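Local coordinates for carboxymuconolactone decarboxylase family protein (Thermotoga maritima, PDB 1VKE) that possibly takes part in the antioxidative response as an AhpD-like carboxymuconolactone decarboxylase family member, perhaps with peroxiredoxin-type activity, at residues I108-L111 / R112-V115; R70-D73 / C74-Y77; R122-K126 / N127-I131. One frame throughout, in Å; residues are numbered along the deposited sequence.

Running from the N terminus, the chain first meets interaction 2 (70-73 with 74-77), where the turn after helix 55-68 closes into the start of helix 72-84. Interaction 1 (108-111 with 112-115) follows in the first turns of helix 108-127, and interaction 3 (122-126 with 127-131) closes the end of that same helix. The three are in series; none nests or crosses. Interactions 1 and 2, centres 10 Å apart, touch directly: D72 OD1 lies 2.6 Å from H110 ND1, a probable hydrogen bond, and D72 OD2 makes a salt bridge with R113 NE. Interaction 3, centred about 20 Å from interaction 2, touches neither.

Interaction 1 (I108-L111 / R112-V115); sequences IPHL and RRAV
H110 and R113, one turn apart on helix 108-127, run side by side: R113 NH2 sits over one face of the imidazole toward its rim, 3.4 Å from H110 CE1. The ring and guanidinium planes stand 84° apart, an arrangement that is not a flat stack. R113 gets there because its chain bends at chi3 (-80°), folding the guanidinium back over P109, whose carbonyl oxygen lies above the centre of one face, 3.7 Å from R113 CZ. That oxygen also accepts the backbone bond from R113 N (3.1 Å). R113 is held further by a salt bridge from NE to D72, which also bonds H110 ND1, and by a bond from NH2 to an unidentified molecule, probably from the crystallisation liquor. An alanine in place of R113 would be likely to cost D72 OD2 its salt-bridge partner, leaving H110 ND1 to hold the carboxylate through OD1, and to remove the NH2 now lying over the imidazole face.

The tightly packed side is buried and apolar. L111, its CG anti to the backbone N (chi1 170°), turns toward L96 and L100 of helix 89-103, while A114 rests on I75 and L79 of helix 72-84; L111 CD1 touches V115 CG2 only lightly, at 4.3 Å. These turns open the last helix of an all-helical AhpD-like fold, and R112 N bonds I108 O at 2.9 Å.

R112 marks the looser, partly exposed side. Its NH1 comes within 2.7 Å of P109 O, but at too poor an angle for a hydrogen bond, and its contact with D73 of the second subunit is a long, weak ion pair.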
# COMPACT_ATOMS: atom_id res chain seq x y z
N ILE E 108 13.17 3.53 -0.00
CA ILE E 108 14.51 3.84 0.45
C ILE E 108 14.75 3.67 1.96
O ILE E 108 15.75 3.02 2.33
CB ILE E 108 15.03 5.20 -0.10
CG1 ILE E 108 15.28 5.07 -1.61
CG2 ILE E 108 16.33 5.58 0.58
CD1 ILE E 108 15.72 6.32 -2.31
N PRO E 109 13.89 4.20 2.83
CA PRO E 109 14.11 4.05 4.27
C PRO E 109 14.17 2.57 4.67
O PRO E 109 14.95 2.18 5.54
CB PRO E 109 12.88 4.77 4.87
CG PRO E 109 12.64 5.84 3.86
CD PRO E 109 12.73 5.09 2.56
N HIS E 110 13.39 1.73 4.01
CA HIS E 110 13.39 0.31 4.30
C HIS E 110 14.62 -0.37 3.78
O HIS E 110 15.14 -1.27 4.42
CB HIS E 110 12.13 -0.34 3.72
CG HIS E 110 10.91 0.25 4.31
ND1 HIS E 110 10.39 -0.18 5.51
CD2 HIS E 110 10.16 1.31 3.93
CE1 HIS E 110 9.33 0.56 5.80
NE2 HIS E 110 9.20 1.51 4.89
N LEU E 111 15.10 0.06 2.62
CA LEU E 111 16.35 -0.50 2.05
C LEU E 111 17.53 -0.14 2.96
O LEU E 111 18.41 -0.97 3.21
CB LEU E 111 16.55 0.05 0.64
CG LEU E 111 17.89 -0.22 -0.01
CD1 LEU E 111 18.00 -1.70 -0.31
CD2 LEU E 111 18.04 0.61 -1.26
N ARG E 112 17.53 1.06 3.50
CA ARG E 112 18.55 1.47 4.47
C ARG E 112 18.56 0.57 5.68
O ARG E 112 19.62 0.09 6.13
CB ARG E 112 18.31 2.91 4.91
CG ARG E 112 19.07 3.36 6.15
CD ARG E 112 18.71 4.78 6.60
NE ARG E 112 17.96 4.81 7.86
CZ ARG E 112 16.64 4.57 8.01
NH1 ARG E 112 15.87 4.24 6.99
NH2 ARG E 112 16.11 4.65 9.23
N ARG E 113 17.38 0.31 6.23
CA ARG E 113 17.28 -0.57 7.38
C ARG E 113 17.71 -1.98 7.02
O ARG E 113 18.36 -2.66 7.82
CB ARG E 113 15.85 -0.53 7.95
CG ARG E 113 15.61 0.77 8.65
CD ARG E 113 14.47 0.73 9.55
NE ARG E 113 13.25 0.87 8.79
CZ ARG E 113 12.68 2.04 8.49
NH1 ARG E 113 13.22 3.20 8.84
NH2 ARG E 113 11.56 2.05 7.81
N ALA E 114 17.36 -2.42 5.83
CA ALA E 114 17.72 -3.76 5.37
C ALA E 114 19.24 -3.93 5.29
O ALA E 114 19.76 -4.96 5.72
CB ALA E 114 17.09 -4.06 4.02
N VAL E 115 19.92 -2.93 4.74
CA VAL E 115 21.38 -3.00 4.58
C VAL E 115 22.05 -3.00 5.93
O VAL E 115 22.99 -3.79 6.17
CB VAL E 115 21.89 -1.89 3.64
CG1 VAL E 115 23.42 -1.80 3.72
CG2 VAL E 115 21.47 -2.25 2.21

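Interaction 2 (R70-D73 / C74-Y77); sequences RCDD and CIRY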
# COMPACT_ATOMS: atom_id res chain seq x y z
N ARG E 70 7.02 -2.80 1.96
CA ARG E 70 7.54 -1.96 3.02
C ARG E 70 7.21 -2.51 4.42
O ARG E 70 6.70 -1.78 5.27
CB ARG E 70 7.05 -0.53 2.84
CG ARG E 70 7.68 0.15 1.70
CD ARG E 70 7.34 1.62 1.62
NE ARG E 70 5.99 1.86 1.16
CZ ARG E 70 5.17 2.86 1.60
NH1 ARG E 70 5.46 3.66 2.62
NH2 ARG E 70 4.01 2.96 1.03
N CYS E 71 7.49 -3.80 4.63
CA CYS E 71 7.33 -4.44 5.95
C CYS E 71 8.68 -4.76 6.56
O CYS E 71 9.32 -5.73 6.17
CB CYS E 71 6.56 -5.74 5.76
SG CYS E 71 6.34 -6.69 7.34
N ASP E 72 9.11 -3.94 7.54
CA ASP E 72 10.43 -4.13 8.10
C ASP E 72 10.66 -5.46 8.77
O ASP E 72 11.72 -6.06 8.61
CB ASP E 72 10.75 -2.99 9.05
CG ASP E 72 11.03 -1.69 8.30
OD1 ASP E 72 11.55 -1.73 7.17
OD2 ASP E 72 10.70 -0.61 8.76
N ASP E 73 9.71 -5.92 9.59
CA ASP E 73 9.94 -7.21 10.27
C ASP E 73 9.97 -8.35 9.25
O ASP E 73 10.69 -9.34 9.45
CB ASP E 73 8.81 -7.51 11.25
CG ASP E 73 9.02 -6.89 12.59
OD1 ASP E 73 10.08 -6.29 12.86
OD2 ASP E 73 8.09 -6.95 13.42
N CYS E 74 9.20 -8.24 8.16
CA CYS E 74 9.19 -9.28 7.13
C CYS E 74 10.53 -9.27 6.37
O CYS E 74 11.13 -10.32 6.05
CB CYS E 74 8.10 -9.06 6.09
SG CYS E 74 6.45 -8.79 6.78
N ILE E 75 11.02 -8.06 6.09
CA ILE E 75 12.33 -7.90 5.45
C ILE E 75 13.42 -8.57 6.30
O ILE E 75 14.28 -9.35 5.80
CB ILE E 75 12.68 -6.39 5.28
CG1 ILE E 75 11.77 -5.79 4.21
CG2 ILE E 75 14.19 -6.23 4.87
CD1 ILE E 75 11.85 -4.30 4.11
N ARG E 76 13.40 -8.27 7.59
CA ARG E 76 14.37 -8.87 8.53
C ARG E 76 14.34 -10.41 8.53
O ARG E 76 15.37 -11.07 8.45
CB ARG E 76 14.17 -8.35 9.94
CG ARG E 76 14.64 -6.94 10.18
CD ARG E 76 14.25 -6.42 11.61
NE ARG E 76 14.34 -4.96 11.70
CZ ARG E 76 13.31 -4.11 11.96
NH1 ARG E 76 12.07 -4.54 12.15
NH2 ARG E 76 13.56 -2.80 12.02
N TYR E 77 13.13 -10.97 8.59
CA TYR E 77 12.93 -12.39 8.61
C TYR E 77 13.56 -12.99 7.35
O TYR E 77 14.35 -13.93 7.40
CB TYR E 77 11.41 -12.77 8.65
CG TYR E 77 11.25 -14.27 8.51
CD1 TYR E 77 11.36 -15.11 9.60
CD2 TYR E 77 10.94 -14.84 7.27
CE1 TYR E 77 11.28 -16.51 9.44
CE2 TYR E 77 10.86 -16.22 7.12
CZ TYR E 77 11.02 -17.03 8.21
OH TYR E 77 10.91 -18.41 8.10
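C71 is the N-cap of helix 72-84, directly after R70, whose positive phi ends helix 55-68 in a Schellman motif; C71 O accepts I75 N at 2.9 Å. Across this first turn C71 SG and C74 SG form a disulfide, 2.2 Å long with a chi3 of 62°. The two sulfurs reach each other from different torsions: C71 SG is anti to its own N (chi1 178°), C74 SG anti to its own carbonyl carbon. The spacing is a CxxC, the redox motif of AhpD-like proteins, consistent with the peroxiredoxin activity assigned to the family.

D73 OD1 meets R76 NH1 at 2.7 Å near the guanidinium plane in a salt bridge; the N-H...O angle is bent, so the hydrogen bond is weak. The carboxylate and guanidinium planes are 61° apart. D72 CB covers one guanidinium face, 3.7 Å from R76 NH1, while its carboxylate is taken by H110 and R113. D72 N and D73 N both bond an unidentified molecule, probably from the crystallisation liquor.

I75 packs against L63, S66 and T67 of helix 55-68 and against H110 and A114 of helix 108-127; R76 and Y77 touch F18 of helix 15-28, and P109 of the third subunit packs against C71, D73 and C74.

Interaction 3 (R122-K126 / N127-I131); sequences REMEK and NGETI
A Schellman motif ends helix 108-127, its positive-phi residue being G128 (phi 74°), and E129 N returns to M124 O at 2.9 Å. The companion bond, G128 N to E125 O at 3.1 Å, comes from above the carbonyl plane. Around this surface turn E123 gathers two partners. K126 NZ, reached through a bend at K126 chi3, bonds E123 OE1 on its syn side at 2.6 Å as part of a salt bridge, and N127 ND2 gives the other oxygen, OE2, a weak bond of 3.3 Å, with the amide and carboxylate planes 90° apart. E123 is thereby held on both oxygens, although its surroundings are largely solvent. A second salt bridge, R122 NH1 to E125 OE1, lies near the guanidinium plane; R122 is also bridged to D89.

After the turn the chain folds back along the helix. M124 and E129 side chains cross at about a right angle, M124 CG 3.8 Å from E129 OE1. I131 packs on V80 and V83 of helix 72-84 and, with M124, on Y15 of helix 15-28. M124's bend at chi3 (72°) carries its methyl CE to 4.1 Å from I131 CG1 and 3.5 Å from T130 O.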
# COMPACT_ATOMS: atom_id res chain seq x y z
N ARG E 122 26.18 -10.18 9.00
CA ARG E 122 27.56 -10.48 8.52
C ARG E 122 28.59 -10.37 9.65
O ARG E 122 29.54 -11.16 9.70
CB ARG E 122 27.97 -9.62 7.32
CG ARG E 122 27.16 -9.90 6.03
CD ARG E 122 27.15 -11.35 5.60
NE ARG E 122 26.45 -11.50 4.33
CZ ARG E 122 26.01 -12.64 3.83
NH1 ARG E 122 26.20 -13.78 4.46
NH2 ARG E 122 25.36 -12.62 2.67
N GLU E 123 28.36 -9.44 10.57
CA GLU E 123 29.25 -9.31 11.74
C GLU E 123 29.10 -10.53 12.69
O GLU E 123 30.10 -11.07 13.15
CB GLU E 123 29.00 -7.96 12.42
CG GLU E 123 29.77 -7.69 13.70
CD GLU E 123 31.22 -7.30 13.47
OE1 GLU E 123 31.63 -7.11 12.27
OE2 GLU E 123 31.98 -7.17 14.49
N MET E 124 27.85 -10.98 12.91
CA MET E 124 27.62 -12.24 13.63
C MET E 124 28.37 -13.38 12.94
O MET E 124 29.06 -14.18 13.58
CB MET E 124 26.14 -12.57 13.72
CG MET E 124 25.43 -11.63 14.60
SD MET E 124 23.65 -11.94 14.70
CE MET E 124 23.58 -13.42 15.69
N GLU E 125 28.20 -13.52 11.64
CA GLU E 125 28.89 -14.57 10.90
C GLU E 125 30.42 -14.49 11.06
O GLU E 125 31.10 -15.49 11.34
CB GLU E 125 28.55 -14.38 9.45
CG GLU E 125 28.88 -15.47 8.48
CD GLU E 125 27.93 -15.32 7.29
OE1 GLU E 125 28.00 -14.26 6.66
OE2 GLU E 125 27.07 -16.19 7.05
N LYS E 126 30.97 -13.30 10.86
CA LYS E 126 32.41 -13.10 11.07
C LYS E 126 32.86 -13.59 12.45
O LYS E 126 33.94 -14.19 12.63
CB LYS E 126 32.72 -11.59 10.92
CG LYS E 126 34.20 -11.22 11.10
CD LYS E 126 34.38 -9.72 11.09
CE LYS E 126 33.88 -9.12 12.41
NZ LYS E 126 34.19 -7.67 12.57
N ASN E 127 32.04 -13.25 13.45
CA ASN E 127 32.31 -13.54 14.89
C ASN E 127 31.96 -14.95 15.33
O ASN E 127 32.18 -15.32 16.49
CB ASN E 127 31.60 -12.53 15.80
CG ASN E 127 32.24 -11.17 15.79
OD1 ASN E 127 33.47 -11.04 15.72
ND2 ASN E 127 31.43 -10.13 15.91
N GLY E 128 31.45 -15.75 14.41
CA GLY E 128 31.16 -17.16 14.71
C GLY E 128 29.93 -17.31 15.58
O GLY E 128 29.77 -18.31 16.29
N GLU E 129 29.05 -16.32 15.56
CA GLU E 129 27.84 -16.31 16.41
C GLU E 129 26.69 -16.90 15.60
O GLU E 129 26.42 -16.47 14.47
CB GLU E 129 27.55 -14.88 16.88
CG GLU E 129 28.68 -14.36 17.75
CD GLU E 129 28.77 -12.85 17.93
OE1 GLU E 129 27.96 -12.09 17.35
OE2 GLU E 129 29.72 -12.43 18.67
N THR E 130 26.02 -17.89 16.18
CA THR E 130 24.95 -18.62 15.49
C THR E 130 23.83 -17.68 15.15
O THR E 130 23.35 -16.93 16.00
CB THR E 130 24.37 -19.74 16.39
OG1 THR E 130 25.38 -20.70 16.73
CG2 THR E 130 23.28 -20.53 15.64
N ILE E 131 23.41 -17.75 13.89
CA ILE E 131 22.25 -17.03 13.43
C ILE E 131 21.06 -18.00 13.47
O ILE E 131 21.00 -18.95 12.67
CB ILE E 131 22.48 -16.48 12.03
CG1 ILE E 131 23.56 -15.37 12.07
CG2 ILE E 131 21.21 -15.87 11.49
CD1 ILE E 131 24.28 -15.21 10.79